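Local atomic coordinates of purine-binding protein BAB2_0673 (PDB entry 3S99), a protein that binds adenine and probably other purines such as guanine, and may be part of an ABC-type uptake system for them. Residues Phe192-Glu197 against Thr216-Ala221; Gly153-Val158 against Ile186-Trp191; Ala200-Ile205 against Ile222-Asp227; Ile211-Thr216 against Lys231-Ala236; Ile34-Asp39 against Leu66-Glu71. All coordinates share one frame; numbering follows the deposited sequence.

Contact 1: residues Phe192-Glu197 against Thr216-Ala221. With ADE (adenine), chain T.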
# COMPACT_ATOMS: atom_id res chain seq x y z
N PHE A 192 4.89 0.08 -11.01
CA PHE A 192 4.10 0.83 -11.96
C PHE A 192 4.50 0.40 -13.36
O PHE A 192 5.63 0.60 -13.76
CB PHE A 192 4.33 2.34 -11.78
CG PHE A 192 3.70 3.17 -12.85
CD1 PHE A 192 2.33 3.32 -12.88
CD2 PHE A 192 4.47 3.77 -13.84
CE1 PHE A 192 1.71 4.09 -13.87
CE2 PHE A 192 3.86 4.51 -14.85
CZ PHE A 192 2.47 4.68 -14.85
N ASP A 193 3.57 -0.21 -14.09
CA ASP A 193 3.82 -0.63 -15.47
C ASP A 193 2.44 -0.90 -16.07
O ASP A 193 1.99 -2.05 -16.12
CB ASP A 193 4.70 -1.88 -15.49
CG ASP A 193 5.08 -2.33 -16.91
OD1 ASP A 193 4.46 -1.89 -17.90
OD2 ASP A 193 6.00 -3.17 -17.01
N PRO A 194 1.74 0.18 -16.45
CA PRO A 194 0.34 0.00 -16.84
C PRO A 194 0.12 -1.06 -17.94
O PRO A 194 -0.89 -1.73 -17.91
CB PRO A 194 -0.08 1.40 -17.31
CG PRO A 194 0.84 2.34 -16.56
CD PRO A 194 2.14 1.60 -16.40
N GLY A 195 1.06 -1.23 -18.84
CA GLY A 195 0.93 -2.24 -19.92
C GLY A 195 0.84 -3.65 -19.35
O GLY A 195 -0.11 -4.40 -19.65
N LYS A 196 1.81 -3.99 -18.51
CA LYS A 196 1.85 -5.30 -17.87
C LYS A 196 0.73 -5.52 -16.86
O LYS A 196 0.24 -6.66 -16.71
CB LYS A 196 3.21 -5.53 -17.22
N GLU A 197 0.32 -4.44 -16.16
CA GLU A 197 -0.82 -4.50 -15.24
C GLU A 197 -2.12 -4.90 -15.98
O GLU A 197 -2.90 -5.74 -15.50
CB GLU A 197 -1.00 -3.15 -14.51
CG GLU A 197 0.07 -2.87 -13.46
CD GLU A 197 -0.02 -1.47 -12.87
OE1 GLU A 197 -1.03 -1.19 -12.21
OE2 GLU A 197 0.94 -0.67 -13.05
N THR A 216 0.03 -3.32 -7.53
CA THR A 216 0.68 -2.37 -8.43
C THR A 216 -0.05 -1.01 -8.33
O THR A 216 -1.08 -0.89 -7.64
CB THR A 216 0.63 -2.91 -9.85
OG1 THR A 216 -0.74 -3.16 -10.22
CG2 THR A 216 1.49 -4.23 -9.94
N ASP A 217 0.50 -0.00 -9.00
CA ASP A 217 0.22 1.41 -8.69
C ASP A 217 -0.90 2.06 -9.49
O ASP A 217 -1.40 3.13 -9.11
CB ASP A 217 1.51 2.22 -8.88
CG ASP A 217 2.58 1.91 -7.82
OD1 ASP A 217 2.27 1.11 -6.88
OD2 ASP A 217 3.71 2.51 -7.89
N SER A 218 -1.30 1.45 -10.61
CA SER A 218 -2.12 2.18 -11.57
C SER A 218 -3.55 1.69 -11.64
O SER A 218 -3.89 0.63 -11.10
CB SER A 218 -1.51 2.13 -12.99
OG SER A 218 -1.96 0.99 -13.67
N THR A 219 -4.38 2.46 -12.33
CA THR A 219 -5.76 2.06 -12.64
C THR A 219 -5.91 1.12 -13.85
O THR A 219 -7.05 0.86 -14.26
CB THR A 219 -6.62 3.27 -12.97
OG1 THR A 219 -5.92 4.06 -13.93
CG2 THR A 219 -6.89 4.10 -11.73
N ALA A 220 -4.81 0.65 -14.44
CA ALA A 220 -4.90 -0.18 -15.67
C ALA A 220 -5.77 -1.44 -15.47
O ALA A 220 -6.69 -1.69 -16.25
CB ALA A 220 -3.54 -0.57 -16.18
N ALA A 221 -5.50 -2.20 -14.41
CA ALA A 221 -6.24 -3.46 -14.18
C ALA A 221 -7.70 -3.25 -13.86
O ALA A 221 -8.55 -4.00 -14.35
CB ALA A 221 -5.58 -4.32 -13.11
N9 ADE T . 6.73 1.20 -1.99
C8 ADE T . 6.05 0.49 -1.03
N7 ADE T . 4.83 0.13 -1.36
C5 ADE T . 4.77 0.66 -2.65
C6 ADE T . 3.73 0.61 -3.55
N6 ADE T . 2.61 0.00 -3.14
N1 ADE T . 3.90 1.21 -4.77
C2 ADE T . 5.08 1.81 -5.04
N3 ADE T . 6.15 1.92 -4.25
C4 ADE T . 5.90 1.31 -3.07
O HOH W 1 -3.42 -2.15 -12.43

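Contact 2: residues Gly153-Val158 against Ile186-Trp191. With ADE (adenine), chain T.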
# COMPACT_ATOMS: atom_id res chain seq x y z
N GLY A 153 -8.19 -13.01 -8.83
CA GLY A 153 -6.93 -12.71 -9.51
C GLY A 153 -6.13 -11.68 -8.76
O GLY A 153 -6.65 -10.64 -8.38
N TYR A 154 -4.87 -11.97 -8.51
CA TYR A 154 -4.04 -11.06 -7.73
C TYR A 154 -2.85 -10.62 -8.56
O TYR A 154 -2.05 -11.45 -9.00
CB TYR A 154 -3.60 -11.75 -6.45
CG TYR A 154 -3.35 -10.84 -5.27
CD1 TYR A 154 -2.32 -9.90 -5.27
CD2 TYR A 154 -4.11 -10.98 -4.09
CE1 TYR A 154 -2.11 -9.05 -4.16
CE2 TYR A 154 -3.90 -10.14 -2.99
CZ TYR A 154 -2.89 -9.19 -3.03
OH TYR A 154 -2.66 -8.40 -1.92
N ILE A 155 -2.73 -9.33 -8.78
CA ILE A 155 -1.66 -8.77 -9.63
C ILE A 155 -0.56 -8.26 -8.71
O ILE A 155 -0.71 -7.22 -8.06
CB ILE A 155 -2.18 -7.68 -10.54
CG1 ILE A 155 -3.27 -8.25 -11.43
CG2 ILE A 155 -1.02 -7.05 -11.39
CD1 ILE A 155 -4.03 -7.21 -12.23
N GLY A 156 0.53 -9.02 -8.63
CA GLY A 156 1.62 -8.70 -7.75
C GLY A 156 2.58 -7.77 -8.44
O GLY A 156 2.71 -7.78 -9.67
N SER A 157 3.24 -6.93 -7.64
CA SER A 157 4.29 -6.02 -8.13
C SER A 157 5.62 -6.75 -8.05
O SER A 157 5.99 -7.46 -8.98
CB SER A 157 4.31 -4.75 -7.27
OG SER A 157 4.03 -5.03 -5.88
N VAL A 158 6.29 -6.59 -6.91
CA VAL A 158 7.55 -7.27 -6.64
C VAL A 158 7.35 -8.01 -5.32
O VAL A 158 6.66 -7.51 -4.44
CB VAL A 158 8.75 -6.28 -6.50
CG1 VAL A 158 9.23 -5.79 -7.90
CG2 VAL A 158 8.38 -5.12 -5.65
N ILE A 186 -0.27 -13.26 -10.62
CA ILE A 186 0.65 -12.94 -11.72
C ILE A 186 1.55 -11.81 -11.26
O ILE A 186 1.05 -10.82 -10.73
CB ILE A 186 -0.09 -12.52 -13.00
CG1 ILE A 186 -0.84 -13.71 -13.59
CG2 ILE A 186 0.93 -11.97 -14.05
CD1 ILE A 186 -1.49 -13.45 -14.98
N TRP A 187 2.87 -11.96 -11.43
CA TRP A 187 3.83 -10.92 -11.01
C TRP A 187 4.14 -9.99 -12.17
O TRP A 187 4.46 -10.45 -13.23
CB TRP A 187 5.12 -11.54 -10.47
CG TRP A 187 4.88 -12.20 -9.17
CD1 TRP A 187 4.66 -13.51 -8.95
CD2 TRP A 187 4.77 -11.55 -7.90
NE1 TRP A 187 4.43 -13.74 -7.62
CE2 TRP A 187 4.51 -12.55 -6.95
CE3 TRP A 187 4.88 -10.22 -7.48
CZ2 TRP A 187 4.33 -12.26 -5.58
CZ3 TRP A 187 4.73 -9.93 -6.12
CH2 TRP A 187 4.44 -10.95 -5.19
N VAL A 188 4.04 -8.68 -11.95
CA VAL A 188 4.37 -7.65 -12.95
C VAL A 188 5.87 -7.32 -12.92
O VAL A 188 6.45 -6.89 -13.92
CB VAL A 188 3.52 -6.35 -12.63
CG1 VAL A 188 3.99 -5.12 -13.47
CG2 VAL A 188 2.06 -6.63 -12.88
N ASN A 189 6.46 -7.49 -11.74
CA ASN A 189 7.87 -7.25 -11.47
C ASN A 189 8.28 -5.78 -11.43
O ASN A 189 9.46 -5.45 -11.54
CB ASN A 189 8.78 -8.08 -12.39
CG ASN A 189 8.55 -9.57 -12.23
OD1 ASN A 189 8.31 -10.06 -11.12
ND2 ASN A 189 8.62 -10.30 -13.33
N SER A 190 7.29 -4.90 -11.22
CA SER A 190 7.57 -3.53 -10.84
C SER A 190 6.32 -2.96 -10.24
O SER A 190 5.27 -3.62 -10.26
CB SER A 190 8.12 -2.68 -12.01
OG SER A 190 7.25 -2.56 -13.09
N TRP A 191 6.43 -1.77 -9.66
CA TRP A 191 5.30 -1.18 -8.99
C TRP A 191 4.34 -0.57 -9.99
O TRP A 191 3.13 -0.65 -9.81
CB TRP A 191 5.72 -0.10 -8.00
CG TRP A 191 6.58 -0.62 -6.85
CD1 TRP A 191 7.94 -0.42 -6.69
CD2 TRP A 191 6.15 -1.34 -5.68
NE1 TRP A 191 8.36 -1.00 -5.53
CE2 TRP A 191 7.30 -1.56 -4.88
CE3 TRP A 191 4.91 -1.85 -5.25
CZ2 TRP A 191 7.24 -2.26 -3.67
CZ3 TRP A 191 4.85 -2.54 -4.02
CH2 TRP A 191 6.01 -2.75 -3.27
N9 ADE T . 6.73 1.20 -1.99
C8 ADE T . 6.05 0.49 -1.03
N7 ADE T . 4.83 0.13 -1.36
C5 ADE T . 4.77 0.66 -2.65
C6 ADE T . 3.73 0.61 -3.55
N6 ADE T . 2.61 0.00 -3.14
N1 ADE T . 3.90 1.21 -4.77
C2 ADE T . 5.08 1.81 -5.04
N3 ADE T . 6.15 1.92 -4.25
C4 ADE T . 5.90 1.31 -3.07

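Contact 3: residues Ala200-Ile205 against Ile222-Asp227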
# COMPACT_ATOMS: atom_id res chain seq x y z
N ALA A 200 -1.88 -8.47 -17.24
CA ALA A 200 -2.09 -9.43 -16.14
C ALA A 200 -3.58 -9.61 -15.81
O ALA A 200 -4.04 -10.72 -15.62
CB ALA A 200 -1.30 -9.01 -14.89
N ALA A 201 -4.31 -8.50 -15.74
CA ALA A 201 -5.74 -8.53 -15.52
C ALA A 201 -6.49 -9.33 -16.61
O ALA A 201 -7.36 -10.13 -16.30
CB ALA A 201 -6.29 -7.09 -15.42
N LYS A 202 -6.15 -9.11 -17.87
CA LYS A 202 -6.78 -9.81 -18.96
C LYS A 202 -6.47 -11.31 -18.86
O LYS A 202 -7.36 -12.14 -19.00
CB LYS A 202 -6.30 -9.27 -20.30
CG LYS A 202 -6.70 -7.81 -20.58
CD LYS A 202 -6.11 -7.32 -21.92
CE LYS A 202 -6.31 -5.81 -22.15
NZ LYS A 202 -5.82 -5.37 -23.51
N ALA A 203 -5.22 -11.66 -18.60
CA ALA A 203 -4.87 -13.06 -18.45
C ALA A 203 -5.62 -13.69 -17.26
O ALA A 203 -6.09 -14.81 -17.37
CB ALA A 203 -3.38 -13.23 -18.27
N LEU A 204 -5.75 -12.98 -16.15
CA LEU A 204 -6.46 -13.56 -14.98
C LEU A 204 -7.95 -13.73 -15.24
O LEU A 204 -8.53 -14.74 -14.87
CB LEU A 204 -6.20 -12.73 -13.71
CG LEU A 204 -4.76 -12.77 -13.23
CD1 LEU A 204 -4.52 -11.64 -12.20
CD2 LEU A 204 -4.47 -14.15 -12.65
N ILE A 205 -8.58 -12.73 -15.86
CA ILE A 205 -10.00 -12.82 -16.21
C ILE A 205 -10.23 -13.89 -17.27
O ILE A 205 -11.20 -14.63 -17.20
CB ILE A 205 -10.57 -11.44 -16.68
CG1 ILE A 205 -10.52 -10.43 -15.52
CG2 ILE A 205 -11.99 -11.57 -17.15
CD1 ILE A 205 -10.31 -8.98 -15.98
N ILE A 222 -8.02 -2.23 -13.06
CA ILE A 222 -9.42 -2.01 -12.69
C ILE A 222 -10.29 -1.58 -13.84
O ILE A 222 -11.46 -1.91 -13.87
CB ILE A 222 -9.59 -1.00 -11.49
CG1 ILE A 222 -10.90 -1.32 -10.76
CG2 ILE A 222 -9.49 0.44 -11.95
CD1 ILE A 222 -11.12 -0.57 -9.46
N GLN A 223 -9.73 -0.85 -14.81
CA GLN A 223 -10.46 -0.50 -16.02
C GLN A 223 -10.66 -1.74 -16.87
O GLN A 223 -11.72 -1.90 -17.46
CB GLN A 223 -9.75 0.59 -16.84
CG GLN A 223 -9.75 1.98 -16.17
CD GLN A 223 -9.08 3.06 -17.03
OE1 GLN A 223 -7.93 3.44 -16.78
NE2 GLN A 223 -9.78 3.54 -18.03
N VAL A 224 -9.65 -2.61 -16.96
CA VAL A 224 -9.83 -3.87 -17.69
C VAL A 224 -10.96 -4.66 -17.05
O VAL A 224 -11.89 -5.13 -17.74
CB VAL A 224 -8.57 -4.74 -17.69
CG1 VAL A 224 -8.91 -6.14 -18.17
CG2 VAL A 224 -7.43 -4.10 -18.57
N ALA A 225 -10.90 -4.82 -15.73
CA ALA A 225 -11.94 -5.53 -15.00
C ALA A 225 -13.30 -4.88 -15.28
O ALA A 225 -14.27 -5.57 -15.56
CB ALA A 225 -11.64 -5.57 -13.49
N HIS A 226 -13.37 -3.56 -15.23
CA HIS A 226 -14.64 -2.88 -15.45
C HIS A 226 -15.12 -3.16 -16.87
O HIS A 226 -16.27 -3.53 -17.06
CB HIS A 226 -14.54 -1.37 -15.24
CG HIS A 226 -15.81 -0.64 -15.52
ND1 HIS A 226 -15.99 0.15 -16.64
CD2 HIS A 226 -17.00 -0.64 -14.87
CE1 HIS A 226 -17.22 0.64 -16.64
NE2 HIS A 226 -17.85 0.17 -15.58
N ASP A 227 -14.23 -2.98 -17.84
CA ASP A 227 -14.50 -3.34 -19.26
C ASP A 227 -15.06 -4.76 -19.40
O ASP A 227 -15.93 -4.98 -20.25
CB ASP A 227 -13.24 -3.20 -20.13
CG ASP A 227 -12.86 -1.74 -20.43
OD1 ASP A 227 -13.72 -0.84 -20.20
OD2 ASP A 227 -11.72 -1.50 -20.91

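Contact 4: residues Ile211-Thr216 against Lys231-Ala236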
# COMPACT_ATOMS: atom_id res chain seq x y z
N ILE A 211 -12.94 -11.98 -9.29
CA ILE A 211 -12.54 -10.78 -8.55
C ILE A 211 -11.10 -10.40 -8.94
O ILE A 211 -10.27 -11.27 -9.13
CB ILE A 211 -12.61 -11.02 -6.98
CG1 ILE A 211 -14.04 -11.39 -6.53
CG2 ILE A 211 -12.16 -9.77 -6.21
CD1 ILE A 211 -14.96 -10.19 -6.29
N ILE A 212 -10.82 -9.10 -9.07
CA ILE A 212 -9.45 -8.61 -9.38
C ILE A 212 -8.95 -7.71 -8.27
O ILE A 212 -9.68 -6.85 -7.74
CB ILE A 212 -9.39 -7.86 -10.72
CG1 ILE A 212 -9.53 -8.82 -11.90
CG2 ILE A 212 -8.09 -7.06 -10.83
CD1 ILE A 212 -8.43 -9.89 -12.03
N THR A 213 -7.71 -7.92 -7.89
CA THR A 213 -7.08 -7.06 -6.94
C THR A 213 -5.60 -6.98 -7.26
O THR A 213 -5.05 -7.87 -7.95
CB THR A 213 -7.27 -7.62 -5.49
OG1 THR A 213 -6.90 -6.62 -4.54
CG2 THR A 213 -6.42 -8.83 -5.31
N GLN A 214 -4.94 -5.98 -6.71
CA GLN A 214 -3.54 -5.69 -7.11
C GLN A 214 -2.68 -5.09 -6.02
O GLN A 214 -3.20 -4.48 -5.08
CB GLN A 214 -3.52 -4.74 -8.30
CG GLN A 214 -3.81 -3.30 -7.90
CD GLN A 214 -4.09 -2.42 -9.07
OE1 GLN A 214 -4.95 -2.75 -9.91
NE2 GLN A 214 -3.41 -1.28 -9.13
N HIS A 215 -1.36 -5.24 -6.17
CA HIS A 215 -0.39 -4.44 -5.42
C HIS A 215 0.52 -3.62 -6.33
O HIS A 215 1.64 -3.25 -5.95
CB HIS A 215 0.43 -5.34 -4.51
CG HIS A 215 0.92 -4.66 -3.27
ND1 HIS A 215 0.77 -5.22 -2.01
CD2 HIS A 215 1.62 -3.51 -3.09
CE1 HIS A 215 1.33 -4.43 -1.11
NE2 HIS A 215 1.88 -3.40 -1.74
N THR A 216 0.03 -3.32 -7.53
CA THR A 216 0.68 -2.37 -8.43
C THR A 216 -0.05 -1.01 -8.33
O THR A 216 -1.08 -0.89 -7.64
CB THR A 216 0.63 -2.91 -9.85
OG1 THR A 216 -0.74 -3.16 -10.22
CG2 THR A 216 1.49 -4.23 -9.94
N LYS A 231 -15.73 -7.51 -10.90
CA LYS A 231 -15.63 -6.67 -9.73
C LYS A 231 -14.20 -6.69 -9.18
O LYS A 231 -13.47 -7.68 -9.30
CB LYS A 231 -16.69 -7.06 -8.69
CG LYS A 231 -18.14 -6.80 -9.22
CD LYS A 231 -19.20 -6.77 -8.13
CE LYS A 231 -20.62 -6.34 -8.66
NZ LYS A 231 -21.74 -6.57 -7.66
N ALA A 232 -13.78 -5.57 -8.61
CA ALA A 232 -12.36 -5.37 -8.27
C ALA A 232 -12.17 -4.46 -7.07
O ALA A 232 -13.10 -3.78 -6.63
CB ALA A 232 -11.64 -4.79 -9.51
N PHE A 233 -10.96 -4.44 -6.53
CA PHE A 233 -10.62 -3.48 -5.47
C PHE A 233 -9.64 -2.43 -6.00
O PHE A 233 -8.69 -2.76 -6.69
CB PHE A 233 -10.04 -4.21 -4.26
CG PHE A 233 -10.99 -5.27 -3.68
CD1 PHE A 233 -12.02 -4.90 -2.83
CD2 PHE A 233 -10.84 -6.61 -4.01
CE1 PHE A 233 -12.92 -5.88 -2.29
CE2 PHE A 233 -11.69 -7.58 -3.48
CZ PHE A 233 -12.74 -7.23 -2.65
N GLY A 234 -9.88 -1.17 -5.67
CA GLY A 234 -8.89 -0.14 -5.92
C GLY A 234 -7.73 -0.21 -4.96
O GLY A 234 -7.83 -0.81 -3.89
N GLN A 235 -6.64 0.44 -5.34
CA GLN A 235 -5.39 0.38 -4.63
C GLN A 235 -4.84 1.76 -4.39
O GLN A 235 -4.65 2.50 -5.34
CB GLN A 235 -4.38 -0.40 -5.49
CG GLN A 235 -2.92 -0.50 -4.95
CD GLN A 235 -2.74 -1.20 -3.63
OE1 GLN A 235 -3.71 -1.68 -2.98
NE2 GLN A 235 -1.47 -1.31 -3.22
N ALA A 236 -4.57 2.08 -3.13
CA ALA A 236 -3.93 3.32 -2.71
C ALA A 236 -4.93 4.45 -2.70
O ALA A 236 -4.99 5.24 -1.73
CB ALA A 236 -2.73 3.67 -3.65
O HOH W 2 -6.52 -4.16 -5.53
O HOH W 3 -7.29 -4.19 -8.88
O HOH W 4 0.32 0.00 -4.77

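Contact 5: residues Ile34-Asp39 against Leu66-Glu71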
# COMPACT_ATOMS: atom_id res chain seq x y z
N ILE A 34 7.96 7.25 -7.63
CA ILE A 34 8.38 6.14 -8.49
C ILE A 34 7.53 6.11 -9.78
O ILE A 34 7.96 5.58 -10.79
CB ILE A 34 8.30 4.80 -7.71
CG1 ILE A 34 8.92 3.64 -8.51
CG2 ILE A 34 6.84 4.46 -7.36
CD1 ILE A 34 10.35 3.42 -8.24
N GLY A 35 6.34 6.70 -9.75
CA GLY A 35 5.51 6.83 -10.95
C GLY A 35 5.02 8.25 -11.17
O GLY A 35 5.55 9.21 -10.58
N PRO A 36 3.99 8.40 -12.02
CA PRO A 36 3.37 9.68 -12.26
C PRO A 36 2.11 9.84 -11.44
O PRO A 36 1.42 8.87 -11.20
CB PRO A 36 3.00 9.61 -13.76
CG PRO A 36 2.82 8.21 -14.06
CD PRO A 36 3.44 7.39 -12.95
N PRO A 37 1.78 11.07 -11.02
CA PRO A 37 0.47 11.32 -10.44
C PRO A 37 -0.69 10.78 -11.31
O PRO A 37 -1.72 10.35 -10.80
CB PRO A 37 0.41 12.84 -10.34
CG PRO A 37 1.85 13.26 -10.24
CD PRO A 37 2.59 12.30 -11.12
N GLY A 38 -0.50 10.80 -12.63
CA GLY A 38 -1.41 10.17 -13.56
C GLY A 38 -1.69 8.68 -13.37
O GLY A 38 -2.56 8.16 -14.05
N ASP A 39 -0.98 7.99 -12.46
CA ASP A 39 -1.32 6.59 -12.18
C ASP A 39 -2.72 6.43 -11.54
O ASP A 39 -3.31 5.36 -11.61
CB ASP A 39 -0.22 5.85 -11.36
CG ASP A 39 -0.11 6.27 -9.90
OD1 ASP A 39 -0.88 7.11 -9.39
OD2 ASP A 39 0.80 5.72 -9.23
N LEU A 66 9.70 15.24 -8.33
CA LEU A 66 10.19 14.53 -9.52
C LEU A 66 9.45 13.24 -9.57
O LEU A 66 9.16 12.66 -8.53
CB LEU A 66 11.70 14.29 -9.42
CG LEU A 66 12.59 15.53 -9.58
CD1 LEU A 66 14.07 15.16 -9.40
CD2 LEU A 66 12.40 16.23 -10.92
N GLU A 67 9.11 12.78 -10.78
CA GLU A 67 8.30 11.59 -10.93
C GLU A 67 9.02 10.54 -11.78
O GLU A 67 10.01 10.82 -12.44
CB GLU A 67 6.92 11.96 -11.52
CG GLU A 67 6.98 12.67 -12.84
CD GLU A 67 5.61 13.04 -13.39
OE1 GLU A 67 5.09 12.31 -14.26
OE2 GLU A 67 5.04 14.07 -12.98
N ASN A 68 8.50 9.32 -11.76
CA ASN A 68 9.08 8.20 -12.53
C ASN A 68 10.57 8.05 -12.24
O ASN A 68 11.36 7.81 -13.14
CB ASN A 68 8.80 8.36 -14.03
CG ASN A 68 7.32 8.14 -14.39
OD1 ASN A 68 6.74 7.14 -14.01
ND2 ASN A 68 6.72 9.08 -15.12
N VAL A 69 10.96 8.25 -10.98
CA VAL A 69 12.36 8.13 -10.56
C VAL A 69 12.63 6.65 -10.22
O VAL A 69 12.05 6.12 -9.27
CB VAL A 69 12.63 9.02 -9.33
CG1 VAL A 69 14.06 8.84 -8.81
CG2 VAL A 69 12.38 10.48 -9.64
N ALA A 70 13.48 5.99 -11.01
CA ALA A 70 13.83 4.58 -10.79
C ALA A 70 14.66 4.39 -9.51
O ALA A 70 15.31 5.32 -9.07
CB ALA A 70 14.58 4.04 -11.97
N GLU A 71 14.63 3.19 -8.93
CA GLU A 71 15.51 2.83 -7.81
C GLU A 71 16.98 2.86 -8.25
O GLU A 71 17.28 2.76 -9.44
CB GLU A 71 15.24 1.41 -7.29
CG GLU A 71 13.79 1.03 -7.14
CD GLU A 71 13.60 -0.44 -6.77
OE1 GLU A 71 14.52 -1.26 -6.99
OE2 GLU A 71 12.51 -0.76 -6.27

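Contact 1: residues Phe192-Glu197 against Thr216-Ala221
Glu197 OE1 collects three donors from residues 216-218 and thereby joins the first turn of helix 194-206 to the loop leading into helix 220-227. Two hydroxyls, Thr216 OG1 and Ser218 OG, donate to Glu197 OE1 over 2.8 Å each, both from well above the carboxylate plane. The amide Ser218 N, 3.1 Å from the same Glu197 OE1, takes the syn lone pair, and a water links OE1 to Ala221 N. Glu197 OE2 accepts on its anti lone pair from Asp193 N in an almost straight bond (175°). With both oxygens held, the carboxylate can hardly rotate. Ser218 OG also accepts from Ala220 N at 3.0 Å, an ST turn. Apolar contacts lie alongside: Pro194 CB meets Ala220 CB at 4.1 Å, and the edge of the Phe192 ring brings CE1 to 3.9 Å from Ser218 CB. Between the grips on Thr216 and Ser218 sits Asp217, whose OD1 is 2.7 Å from N1 of adenine, making Glu197 a second-shell carboxylate behind the first-shell aspartate of a purine-binding site.

Contact 2: residues Gly153-Val158 against Ile186-Trp191
Trp191 is pressed between Val158 and the bound adenine, and its path from backbone to tip follows the purine. Its CB lies 3.6 Å from adenine C2, and CG and CD2 both lie 3.4 Å from the same C2. Farther out, CE3 of Trp191 comes to 3.2 Å from adenine C6 while C4 lies over the middle of the ring system, so base and indole overlap face on face. CZ3 of Trp191 also meets Ser157 OG at 3.2 Å, approached obliquely; that hydroxyl is bonded to His215 O. CH2, the far corner of the indole, lies 3.7 Å from adenine N7. On the opposite face, toward the rim, Val158 CG2 makes a CH-pi contact 4.0 Å from the centroid of the Trp191 six-membered ring, CZ2 being its nearest atom.

This site grows out of a beta-alpha-beta unit in which strands 151-156 and 182-187 run parallel, with helix 161-175 as their connection. Ile186 N donates to Tyr154 O, Gly156 N to Ile186 O and Val188 N to Gly156 O. Past the strand ends the pairing carries on into the loops with a more bent bond from Asn189 N to Ser157 O (131°). Gly156 lets the Trp187 indole lie close, CE3 being 3.5 Å from Gly156 C. On the side Ile155 faces, its CG2 is squeezed to 3.4 Å against CG2 of Val188, past the strand end.

Contact 3: residues Ala200-Ile205 against Ile222-Asp227
A chi1 of 167° at Val224 of helix 220-227 carries CG1 to the side opposite the amide nitrogen and aims it at helix 194-206, where it enters the angle formed by Ala201, Lys202 and Ile205. From helix 194-206, Ile205 sends CG1 away from its carbonyl carbon and, with chi2 at 149°, short of full extension, delivers CD1 to the same methyl. The result is a small apolar meeting point gathered round one atom: Val224 CG1 is 3.9 Å from Ala201 CB, 3.7 Å from Lys202 CG and 3.8 Å from Ile205 CD1. The Ile205 tip reaches farther, lying 3.9 Å from Ala225 CA, so it spans two successive residues of the facing helix.

Lys202 contributes only its hydrocarbon part. Its extended chain runs at about a right angle to Val224, and CE passes 4.1 Å from Val224 CG2. The small alanine at 201 faces the valine directly, and the helix axes come to 9.1 Å of each other. They run in broadly the same direction, crossing at -38°, much as neighbouring helices do when packed on one face of a twisted parallel sheet. Underneath, Ala200 and Leu204 rest on Ile186 of strand 182-187 and on Ile155 of strand 151-156, while Ile222 and Ala225 rest on Ala232 of strand 231-236.

Contact 4: residues Ile211-Thr216 against Lys231-Ala236
Ile212 pairs with Ala232 as strands 211-214 and 231-236 run parallel, 18° apart in direction, with Ile212 N donating to Lys231 O and Phe233 N to Ile212 O, both 3.0 Å. These are the two strands of a beta-alpha-beta unit whose connecting helix is 220-227. Beyond Phe233 the strands diverge and water takes over: one molecule is held by Thr213 OG1, Gln214 N and Phe233 O, and another lies between Gln214 OE1 and Phe233 O.

On one face of the sheet, CG2 of Ile211 meets Phe233 CE2 at 3.5 Å, and on the other the CB atoms of Ile212 and Ala232 lie 4.0 Å apart. Farther along, Gln214 NE2 reaches Thr216 O at 2.8 Å from above the carbonyl plane, though Thr216 O lies near the Gln214 amide plane, and also bonds Ser218 O. Gln235 has CG opposite its backbone N (chi1 175°), 3.3 Å from Thr216 O, and the bend at chi2 (62°) swings its amide toward His215. Gln235 NE2 donates to a water at 2.7 Å. His215, a pocket residue, is bonded through NE2 to Glu162, and over one face of its imidazole, toward the rim, lies Gln235 NE2, 3.8 Å from His215 CD2.

Contact 5: residues Ile34-Asp39 against Leu66-Glu71
Here two loops, Ile34-Pro37 and Glu67-Glu71, meet where neighbouring parallel strands 27-32 and 61-66 end; the loops pass one another in nearly opposite directions. One hydrogen bond joins their backbones: Asn68 N donates to Gly35 O at 3.2 Å, from above the carbonyl plane. Asn68, whose backbone is left-handed helical, also makes a CH contact from CA to Ile34 O at 3.3 Å. The Asn68 amide lies against the Gly35-Pro36 link, its OD1 being 3.3 Å from Gly35 CA and 3.5 Å from Pro36 CD. The extended Glu67 chain runs across the prolines, at about a right angle to Pro37, with OE1 at Pro36 CB and OE2 at Pro37 CD, each 3.5 Å away. In Ile34, chi1 (-172°) puts CG1 opposite the backbone N, and chi2 near 91° turns CD1 to 3.4 Å from Val69 O, a carbonyl also bonded to Tyr97 OH. Ile34 also touches adenine, as suits a type 1 periplasmic-binding fold, its ligand site built from loops at the C-terminal ends of parallel strands.

How the contacts relate
Contacts 1 to 4 all belong to one lobe: contacts 2 and 4 pair strands of one sheet, Ile155 O probably bonding His215 N at 2.8 Å, and contacts 1 and 3 follow helices 194-206 and 220-227 outward. Contacts 1 and 4 share Thr216. Contacts 1 and 2, centres about 9 Å apart, meet at the ligand, Asp217 N probably donating to Trp191 O at 2.8 Å. Contact 5 lies in loops after strands of the other sheet. Thr219 N probably bonds Asp39 O at 3.2 Å and Phe192 CZ touches Pro36 CD at 3.5 Å, joining the lobes beside the pocket; adenine is touched from both, by Ile34 and by Trp191 and Asp217. Contact 3 stays remote from the pocket.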